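Local coordinates for epimerase domain-containing protein (Bacillus cereus HuA2-4, PDB 6ZLK) that interconverts UDP-glucuronic acid and UDP-galacturonic acid at the sugar C4 position, using bound NAD as cofactor, at residues G135-D140 against R175-Y180; A282-A287 against Y293-S298. All coordinates share one frame; numbering follows the deposited sequence.

Contact 1 (G135-D140 against R175-Y180); sequences GAVSED and RYFTVY. With UGA (uridine-5'-diphosphate-glucuronic acid), chain F.
Val137 meets Phe177 at the rim of its ring: methyl CG2 lies close to the ring plane, 3.8 Å from CZ, so the valine abuts the edge. Phe177 holds CG anti to its carbonyl carbon (chi1 -69°), and this torsion sends the ring from the break within strand 171-180 toward the loop. The second point of contact is polar and indirect. Arg175, extended from CG to NE, brings its guanidinium up to the backbone of Glu139, where NH1 stops 3.7 Å from Glu139 O. Water 1 joins the two, giving a hydrogen to Glu139 O at 2.6 Å and accepting one from Arg175 NH1 at 3.0 Å; it sits at the guanidinium edge, in the plane of the group. Glu157 pairs with Arg175 NH2 in a salt bridge, while Glu139 OE2 accepts from Asn241 N. Beyond Phe177 the chain turns to the substrate: Thr178 N donates to the sugar carboxylate oxygen O'Q of UDP-glucuronic acid over 2.6 Å, with an N-H...O angle of 160°. Within four residues, then, strand 171-180 passes from an arginine joined to the loop through water, by way of an apolar ring, to a backbone N-H that binds the carboxylate of the uronic acid.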
ATOM      1  N   GLY A 135     -13.544 -18.626  -7.174  1.00 40.11           N
ATOM      2  CA  GLY A 135     -12.753 -19.818  -6.859  1.00 32.28           C
ATOM      3  C   GLY A 135     -11.935 -19.608  -5.586  1.00 25.05           C
ATOM      4  O   GLY A 135     -11.998 -18.530  -4.949  1.00 26.56           O
ATOM      5  N   ALA A 136     -11.251 -20.660  -5.151  1.00 24.54           N
ATOM      6  CA  ALA A 136     -10.368 -20.632  -3.976  1.00 21.01           C
ATOM      7  C   ALA A 136      -9.102 -19.870  -4.345  1.00 22.78           C
ATOM      8  O   ALA A 136      -8.483 -20.134  -5.366  1.00 24.20           O
ATOM      9  CB  ALA A 136     -10.078 -22.023  -3.522  1.00 22.27           C
ATOM     10  N   VAL A 137      -8.746 -18.859  -3.583  1.00 17.15           N
ATOM     11  CA  VAL A 137      -7.617 -18.021  -3.987  1.00 16.11           C
ATOM     12  C   VAL A 137      -6.296 -18.614  -3.481  1.00 17.35           C
ATOM     13  O   VAL A 137      -6.134 -18.940  -2.308  1.00 16.81           O
ATOM     14  CB  VAL A 137      -7.830 -16.584  -3.515  1.00 17.42           C
ATOM     15  CG1 VAL A 137      -9.040 -16.003  -4.218  1.00 18.05           C
ATOM     16  CG2 VAL A 137      -7.919 -16.442  -2.003  1.00 19.29           C
ATOM     17  N   SER A 138      -5.325 -18.658  -4.388  1.00 18.69           N
ATOM     18  CA  SER A 138      -3.973 -19.045  -3.992  1.00 19.51           C
ATOM     19  C   SER A 138      -3.114 -17.778  -3.824  1.00 18.01           C
ATOM     20  O   SER A 138      -3.470 -16.688  -4.321  1.00 17.64           O
ATOM     21  CB  SER A 138      -3.462 -20.083  -4.964  1.00 22.88           C
ATOM     22  OG  SER A 138      -3.249 -19.443  -6.178  1.00 29.17           O
ATOM     23  N   GLU A 139      -1.967 -17.934  -3.178  1.00 19.22           N
ATOM     24  CA  GLU A 139      -1.127 -16.802  -2.717  1.00 18.17           C
ATOM     25  C   GLU A 139      -0.395 -16.073  -3.850  1.00 21.78           C
ATOM     26  O   GLU A 139       0.043 -14.972  -3.578  1.00 26.16           O
ATOM     27  CB  GLU A 139      -0.168 -17.298  -1.648  1.00 17.16           C
ATOM     28  CG  GLU A 139      -0.903 -17.861  -0.439  1.00 17.46           C
ATOM     29  CD  GLU A 139      -1.216 -19.341  -0.432  1.00 18.42           C
ATOM     30  OE1 GLU A 139      -1.225 -19.987  -1.529  1.00 18.00           O
ATOM     31  OE2 GLU A 139      -1.423 -19.883   0.649  1.00 17.79           O
ATOM     32  N   ASP A 140      -0.355 -16.631  -5.071  1.00 24.33           N
ATOM     33  CA  ASP A 140       0.328 -16.012  -6.230  1.00 27.70           C
ATOM     34  C   ASP A 140      -0.616 -15.073  -6.996  1.00 25.45           C
ATOM     35  O   ASP A 140      -0.148 -14.389  -7.929  1.00 26.30           O
ATOM     36  CB  ASP A 140       0.939 -17.084  -7.134  1.00 31.43           C
ATOM     37  CG  ASP A 140      -0.003 -18.187  -7.616  1.00 39.35           C
ATOM     38  OD1 ASP A 140      -1.134 -18.289  -7.072  1.00 39.77           O
ATOM     39  OD2 ASP A 140       0.409 -18.960  -8.572  1.00 39.14           O
ATOM     40  N   ARG A 175      -1.847 -14.889   5.724  1.00 15.08           N
ATOM     41  CA  ARG A 175      -3.138 -14.241   5.404  1.00 14.61           C
ATOM     42  C   ARG A 175      -4.263 -15.018   6.062  1.00 14.15           C
ATOM     43  O   ARG A 175      -4.678 -16.099   5.571  1.00 15.31           O
ATOM     44  CB  ARG A 175      -3.377 -14.186   3.889  1.00 15.76           C
ATOM     45  CG  ARG A 175      -2.424 -13.240   3.199  1.00 16.36           C
ATOM     46  CD  ARG A 175      -2.590 -13.348   1.699  1.00 16.36           C
ATOM     47  NE  ARG A 175      -1.776 -12.326   1.063  1.00 17.40           N
ATOM     48  CZ  ARG A 175      -1.510 -12.282  -0.244  1.00 19.52           C
ATOM     49  NH1 ARG A 175      -1.978 -13.192  -1.061  1.00 18.91           N
ATOM     50  NH2 ARG A 175      -0.750 -11.335  -0.745  1.00 18.96           N
ATOM     51  N   TYR A 176      -4.770 -14.488   7.152  1.00 13.45           N
ATOM     52  CA  TYR A 176      -5.976 -15.063   7.797  1.00 13.67           C
ATOM     53  C   TYR A 176      -7.257 -14.754   7.025  1.00 14.07           C
ATOM     54  O   TYR A 176      -7.440 -13.677   6.489  1.00 14.83           O
ATOM     55  CB  TYR A 176      -6.110 -14.421   9.176  1.00 15.03           C
ATOM     56  CG  TYR A 176      -5.067 -14.735  10.222  1.00 15.10           C
ATOM     57  CD1 TYR A 176      -4.102 -15.732  10.116  1.00 16.53           C
ATOM     58  CD2 TYR A 176      -5.021 -13.939  11.355  1.00 17.01           C
ATOM     59  CE1 TYR A 176      -3.199 -15.983  11.124  1.00 14.23           C
ATOM     60  CE2 TYR A 176      -4.081 -14.145  12.349  1.00 17.38           C
ATOM     61  CZ  TYR A 176      -3.195 -15.197  12.268  1.00 15.69           C
ATOM     62  OH  TYR A 176      -2.295 -15.409  13.290  1.00 16.77           O
ATOM     63  N   PHE A 177      -8.175 -15.708   7.054  1.00 14.73           N
ATOM     64  CA  PHE A 177      -9.567 -15.583   6.571  1.00 15.44           C
ATOM     65  C   PHE A 177     -10.541 -15.629   7.752  1.00 19.14           C
ATOM     66  O   PHE A 177     -10.633 -16.620   8.546  1.00 25.76           O
ATOM     67  CB  PHE A 177      -9.872 -16.707   5.598  1.00 14.49           C
ATOM     68  CG  PHE A 177      -9.146 -16.622   4.275  1.00 14.03           C
ATOM     69  CD1 PHE A 177      -7.766 -16.631   4.175  1.00 13.94           C
ATOM     70  CD2 PHE A 177      -9.898 -16.472   3.127  1.00 14.78           C
ATOM     71  CE1 PHE A 177      -7.166 -16.483   2.937  1.00 15.86           C
ATOM     72  CE2 PHE A 177      -9.299 -16.355   1.876  1.00 14.74           C
ATOM     73  CZ  PHE A 177      -7.923 -16.338   1.788  1.00 14.81           C
ATOM     74  N   THR A 178     -11.297 -14.570   7.860  1.00 19.37           N
ATOM     75  CA  THR A 178     -12.387 -14.296   8.821  1.00 15.29           C
ATOM     76  C   THR A 178     -12.300 -15.231  10.025  1.00 13.77           C
ATOM     77  O   THR A 178     -13.016 -16.225  10.092  1.00 16.75           O
ATOM     78  CB  THR A 178     -13.757 -14.302   8.138  1.00 16.89           C
ATOM     79  OG1 THR A 178     -13.645 -13.488   6.954  1.00 18.15           O
ATOM     80  CG2 THR A 178     -14.776 -13.727   9.103  1.00 18.69           C
ATOM     81  N   VAL A 179     -11.619 -14.754  11.053  1.00 13.33           N
ATOM     82  CA  VAL A 179     -11.429 -15.617  12.241  1.00 13.76           C
ATOM     83  C   VAL A 179     -12.617 -15.424  13.187  1.00 13.44           C
ATOM     84  O   VAL A 179     -13.087 -14.300  13.379  1.00 14.83           O
ATOM     85  CB  VAL A 179     -10.080 -15.293  12.901  1.00 13.09           C
ATOM     86  CG1 VAL A 179      -9.824 -16.154  14.115  1.00 13.47           C
ATOM     87  CG2 VAL A 179      -8.964 -15.417  11.868  1.00 13.79           C
ATOM     88  N   TYR A 180     -13.080 -16.509  13.811  1.00 12.70           N
ATOM     89  CA  TYR A 180     -14.208 -16.398  14.751  1.00 13.25           C
ATOM     90  C   TYR A 180     -13.919 -17.289  15.953  1.00 13.82           C
ATOM     91  O   TYR A 180     -12.971 -18.098  15.964  1.00 13.97           O
ATOM     92  CB  TYR A 180     -15.507 -16.711  14.037  1.00 13.05           C
ATOM     93  CG  TYR A 180     -15.713 -18.187  13.862  1.00 12.80           C
ATOM     94  CD1 TYR A 180     -15.079 -18.889  12.858  1.00 13.96           C
ATOM     95  CD2 TYR A 180     -16.534 -18.890  14.717  1.00 13.87           C
ATOM     96  CE1 TYR A 180     -15.265 -20.262  12.709  1.00 13.85           C
ATOM     97  CE2 TYR A 180     -16.729 -20.249  14.594  1.00 15.74           C
ATOM     98  CZ  TYR A 180     -16.118 -20.942  13.578  1.00 15.14           C
ATOM     99  OH  TYR A 180     -16.310 -22.292  13.568  1.00 15.03           O
TER
HETATM  100  C1' UGA F 402     -12.866 -10.085   9.137  0.50 24.27           C
HETATM  101  C2' UGA F 402     -12.135  -9.168  10.106  0.50 25.37           C
HETATM  102  O2' UGA F 402     -13.068  -8.196  10.564  0.50 21.95           O
HETATM  103  C3' UGA F 402     -10.959  -8.466   9.470  0.50 26.33           C
HETATM  104  O3' UGA F 402     -10.214  -7.848  10.522  0.50 27.71           O
HETATM  105  C4' UGA F 402     -10.074  -9.423   8.688  0.50 27.13           C
HETATM  106  O4' UGA F 402      -9.093  -8.661   7.975  0.50 24.53           O
HETATM  107  C5' UGA F 402     -10.927 -10.245   7.708  0.50 29.18           C
HETATM  108  O5' UGA F 402     -11.965 -10.915   8.428  0.50 28.01           O
HETATM  109  C6' UGA F 402     -10.189 -11.309   6.877  0.50 31.95           C
HETATM  110  O'P UGA F 402      -9.077 -11.090   6.453  0.50 38.73           O
HETATM  111  O'Q UGA F 402     -10.750 -12.335   6.603  0.50 31.29           O
HETATM  112  PB  UGA F 402     -14.972  -9.838   7.587  0.50 15.86           P
HETATM  113  O1B UGA F 402     -14.766 -10.997   6.708  0.50 16.91           O
HETATM  114  O2B UGA F 402     -15.637  -8.601   7.096  0.50 17.81           O
HETATM  115  O3B UGA F 402     -13.653  -9.266   8.297  0.50 21.80           O
HETATM  116  O3A UGA F 402     -15.717 -10.398   8.882  0.50 13.46           O
HETATM  117  PA  UGA F 402     -17.080 -10.112   9.663  0.50 13.96           P
HETATM  118  O1A UGA F 402     -17.004  -8.761  10.226  0.50 14.62           O
HETATM  119  O2A UGA F 402     -17.306 -11.273  10.539  0.50 15.35           O
HETATM  120  O5D UGA F 402     -18.165 -10.103   8.469  0.50 12.71           O
HETATM  121  C5D UGA F 402     -18.466 -11.241   7.686  0.50 12.96           C
HETATM  122  C4D UGA F 402     -19.694 -10.937   6.881  0.50 13.30           C
HETATM  123  O4D UGA F 402     -20.800 -10.599   7.753  0.50 12.12           O
HETATM  124  C3D UGA F 402     -19.551  -9.763   5.908  0.50 13.04           C
HETATM  125  O3D UGA F 402     -20.013 -10.275   4.656  0.50 14.41           O
HETATM  126  C2D UGA F 402     -20.461  -8.669   6.473  0.50 13.15           C
HETATM  127  O2D UGA F 402     -21.221  -8.065   5.440  0.50 15.42           O
HETATM  128  C1D UGA F 402     -21.482  -9.455   7.285  0.50 12.66           C
HETATM  129  N1  UGA F 402     -22.024  -8.741   8.450  0.50 11.61           N
HETATM  130  C6  UGA F 402     -21.207  -8.209   9.410  0.50 12.28           C
HETATM  131  C2  UGA F 402     -23.405  -8.768   8.592  0.50 12.09           C
HETATM  132  O2  UGA F 402     -24.165  -9.221   7.745  0.50 11.65           O
HETATM  133  N3  UGA F 402     -23.857  -8.233   9.755  0.50 12.66           N
HETATM  134  C4  UGA F 402     -23.103  -7.679  10.762  0.50 13.60           C
HETATM  135  O4  UGA F 402     -23.690  -7.205  11.732  0.50 13.91           O
HETATM  136  C5  UGA F 402     -21.681  -7.667  10.536  0.50 12.70           C
HETATM  137  O   HOH W   1      -0.827 -12.508  -3.737  1.00 28.00           O

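Contact 2 (A282-A287 against Y293-S298)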
ATOM      1  N   ALA A 282     -10.329 -19.583   0.719  1.00 15.64           N
ATOM      2  CA  ALA A 282      -8.868 -19.784   0.671  1.00 15.02           C
ATOM      3  C   ALA A 282      -8.556 -21.118  -0.007  1.00 15.72           C
ATOM      4  O   ALA A 282      -9.156 -22.137   0.312  1.00 16.42           O
ATOM      5  CB  ALA A 282      -8.280 -19.762   2.048  1.00 16.89           C
ATOM      6  N   ASP A 283      -7.527 -21.120  -0.845  1.00 15.34           N
ATOM      7  CA  ASP A 283      -6.772 -22.346  -1.136  1.00 15.32           C
ATOM      8  C   ASP A 283      -5.728 -22.436  -0.011  1.00 14.82           C
ATOM      9  O   ASP A 283      -4.809 -21.550   0.059  1.00 17.19           O
ATOM     10  CB  ASP A 283      -6.076 -22.207  -2.486  1.00 16.80           C
ATOM     11  CG  ASP A 283      -5.356 -23.458  -2.932  1.00 20.79           C
ATOM     12  OD1 ASP A 283      -5.043 -24.298  -2.077  1.00 17.25           O
ATOM     13  OD2 ASP A 283      -5.126 -23.576  -4.171  1.00 21.99           O
ATOM     14  N   ILE A 284      -5.868 -23.426   0.848  1.00 15.29           N
ATOM     15  CA  ILE A 284      -4.943 -23.615   1.987  1.00 15.82           C
ATOM     16  C   ILE A 284      -3.967 -24.754   1.665  1.00 15.58           C
ATOM     17  O   ILE A 284      -3.377 -25.275   2.577  1.00 15.22           O
ATOM     18  CB  ILE A 284      -5.738 -23.833   3.282  1.00 16.89           C
ATOM     19  CG1 ILE A 284      -6.735 -24.993   3.171  1.00 19.36           C
ATOM     20  CG2 ILE A 284      -6.413 -22.533   3.693  1.00 18.82           C
ATOM     21  CD1 ILE A 284      -7.379 -25.398   4.489  1.00 21.99           C
ATOM     22  N   SER A 285      -3.822 -25.154   0.394  1.00 16.74           N
ATOM     23  CA  SER A 285      -2.824 -26.188   0.008  1.00 15.95           C
ATOM     24  C   SER A 285      -1.387 -25.854   0.398  1.00 15.78           C
ATOM     25  O   SER A 285      -0.668 -26.754   0.878  1.00 15.45           O
ATOM     26  CB  SER A 285      -2.931 -26.412  -1.503  1.00 19.28           C
ATOM     27  OG  SER A 285      -4.283 -26.616  -1.837  1.00 32.41           O
ATOM     28  N   LYS A 286      -0.971 -24.609   0.253  1.00 14.80           N
ATOM     29  CA  LYS A 286       0.408 -24.247   0.598  1.00 15.88           C
ATOM     30  C   LYS A 286       0.606 -24.426   2.115  1.00 16.73           C
ATOM     31  O   LYS A 286       1.640 -24.938   2.546  1.00 16.99           O
ATOM     32  CB  LYS A 286       0.661 -22.831   0.112  1.00 17.43           C
ATOM     33  CG  LYS A 286       2.067 -22.358   0.367  1.00 19.25           C
ATOM     34  CD  LYS A 286       2.197 -21.018  -0.275  1.00 21.52           C
ATOM     35  CE  LYS A 286       3.593 -20.525  -0.438  1.00 24.30           C
ATOM     36  NZ  LYS A 286       3.610 -19.138  -0.956  1.00 22.57           N
ATOM     37  N   ALA A 287      -0.373 -24.032   2.941  1.00 15.12           N
ATOM     38  CA  ALA A 287      -0.229 -24.185   4.399  1.00 15.63           C
ATOM     39  C   ALA A 287      -0.125 -25.667   4.769  1.00 15.58           C
ATOM     40  O   ALA A 287       0.610 -26.005   5.681  1.00 16.48           O
ATOM     41  CB  ALA A 287      -1.413 -23.588   5.106  1.00 15.49           C
ATOM     42  N   TYR A 293      -0.651 -27.752   8.094  1.00 18.55           N
ATOM     43  CA  TYR A 293      -1.926 -27.146   8.541  1.00 19.05           C
ATOM     44  C   TYR A 293      -3.096 -27.950   8.018  1.00 19.27           C
ATOM     45  O   TYR A 293      -3.225 -28.243   6.823  1.00 21.14           O
ATOM     46  CB  TYR A 293      -1.988 -25.696   8.064  1.00 19.26           C
ATOM     47  CG  TYR A 293      -3.250 -25.001   8.497  1.00 19.18           C
ATOM     48  CD1 TYR A 293      -3.479 -24.779   9.845  1.00 21.26           C
ATOM     49  CD2 TYR A 293      -4.170 -24.544   7.569  1.00 19.43           C
ATOM     50  CE1 TYR A 293      -4.657 -24.190  10.255  1.00 19.43           C
ATOM     51  CE2 TYR A 293      -5.342 -23.926   7.978  1.00 19.57           C
ATOM     52  CZ  TYR A 293      -5.537 -23.696   9.317  1.00 19.13           C
ATOM     53  OH  TYR A 293      -6.675 -23.054   9.721  1.00 18.01           O
ATOM     54  N   SER A 294      -4.038 -28.200   8.891  1.00 18.98           N
ATOM     55  CA  SER A 294      -5.321 -28.799   8.489  1.00 22.51           C
ATOM     56  C   SER A 294      -6.354 -28.335   9.496  1.00 22.82           C
ATOM     57  O   SER A 294      -6.234 -28.672  10.666  1.00 22.97           O
ATOM     58  CB  SER A 294      -5.189 -30.308   8.433  1.00 28.24           C
ATOM     59  OG  SER A 294      -6.467 -30.912   8.267  1.00 33.47           O
ATOM     60  N   PRO A 295      -7.336 -27.482   9.103  1.00 20.06           N
ATOM     61  CA  PRO A 295      -8.317 -26.997  10.074  1.00 19.74           C
ATOM     62  C   PRO A 295      -9.214 -28.167  10.444  1.00 19.79           C
ATOM     63  O   PRO A 295      -9.570 -28.925   9.567  1.00 22.90           O
ATOM     64  CB  PRO A 295      -9.031 -25.848   9.347  1.00 19.90           C
ATOM     65  CG  PRO A 295      -8.914 -26.233   7.889  1.00 22.03           C
ATOM     66  CD  PRO A 295      -7.564 -26.936   7.758  1.00 22.85           C
ATOM     67  N   THR A 296      -9.508 -28.322  11.721  1.00 17.48           N
ATOM     68  CA  THR A 296     -10.275 -29.475  12.255  1.00 21.18           C
ATOM     69  C   THR A 296     -11.584 -29.052  12.906  1.00 21.93           C
ATOM     70  O   THR A 296     -12.407 -29.939  13.210  1.00 24.24           O
ATOM     71  CB  THR A 296      -9.391 -30.272  13.219  1.00 21.71           C
ATOM     72  OG1 THR A 296      -9.024 -29.427  14.307  1.00 23.00           O
ATOM     73  CG2 THR A 296      -8.189 -30.816  12.486  1.00 25.39           C
ATOM     74  N   VAL A 297     -11.845 -27.764  13.115  1.00 18.28           N
ATOM     75  CA  VAL A 297     -13.047 -27.419  13.907  1.00 18.19           C
ATOM     76  C   VAL A 297     -14.198 -27.082  12.957  1.00 19.08           C
ATOM     77  O   VAL A 297     -14.063 -26.121  12.177  1.00 19.75           O
ATOM     78  CB  VAL A 297     -12.753 -26.262  14.871  1.00 17.48           C
ATOM     79  CG1 VAL A 297     -14.008 -25.863  15.631  1.00 18.15           C
ATOM     80  CG2 VAL A 297     -11.612 -26.621  15.807  1.00 20.82           C
ATOM     81  N   SER A 298     -15.320 -27.797  13.068  1.00 19.33           N
ATOM     82  CA  SER A 298     -16.518 -27.554  12.250  1.00 21.23           C
ATOM     83  C   SER A 298     -17.176 -26.260  12.708  1.00 17.02           C
ATOM     84  O   SER A 298     -17.014 -25.849  13.862  1.00 16.68           O
ATOM     85  CB  SER A 298     -17.528 -28.692  12.356  1.00 21.98           C
ATOM     86  OG  SER A 298     -18.028 -28.737  13.685  1.00 24.45           O
TER
HETATM   87  O   HOH W   2      -4.452 -26.958   4.772  1.00 25.27           O
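A short helix with its two flanking loops makes this contact: residues 282-287 lead into helix 285-291, and residues 293-298 carry the chain from it to helix 299-313, in the C-terminal part of an NAD-dependent epimerase of the extended short-chain dehydrogenase type. The entry to the helix is an Asx turn. Asp283 OD1 accepts from Ser285 N at 2.9 Å, nearly in line with its own C-O bond, and Ile284 occupies the N-cap position. At the far end the chain folds back, and Tyr293 N donates to Ala287 O over 3.2 Å. That bond is fairly straight at the hydrogen (166°), yet the donor stands 46° out of the carbonyl plane and so misses the lone-pair direction. The same return puts the two CB atoms of Ala287 and Tyr293 3.7 Å apart. With CG anti to the backbone N (chi1 -179°), the tyrosine ring runs on past the alanine methyl, which meets it obliquely near CD2, and the hydroxyl ends on Gly243 O. Ile284 reaches the proline ring of Pro295 with the end of its side chain, its CD1 also lying 4.3 Å from Tyr293 CE2. Water 2 donates to both Ile284 O, at 3.0 Å, and Tyr293 O, at 2.7 Å, tying the two backbones together. The tightest apolar approach is Ile284 CD1 to Pro295 CD, 3.6 Å.

Overall arrangement
Contacts 1 and 2 follow one another along the chain, yet their centres lie only 10 Å apart and they touch directly. The backbones are linked by a probable hydrogen bond from Asp283 N to Val137 O, 3.0 Å long, and Ala282 CB packs 3.5 Å from Phe177 CZ. The Phe177 ring therefore meets both the 135-140 loop and the approach to helix 285-291. Contact 1 reaches the active site through 175-180: Thr178 binds substrate and Val179 N is hydrogen-bonded to NAD. Contact 2 is farther from the ligands: the Ile284 side chain is about 11 Å from UDP-glucuronic acid, and that of Tyr293 about 11 Å from NAD.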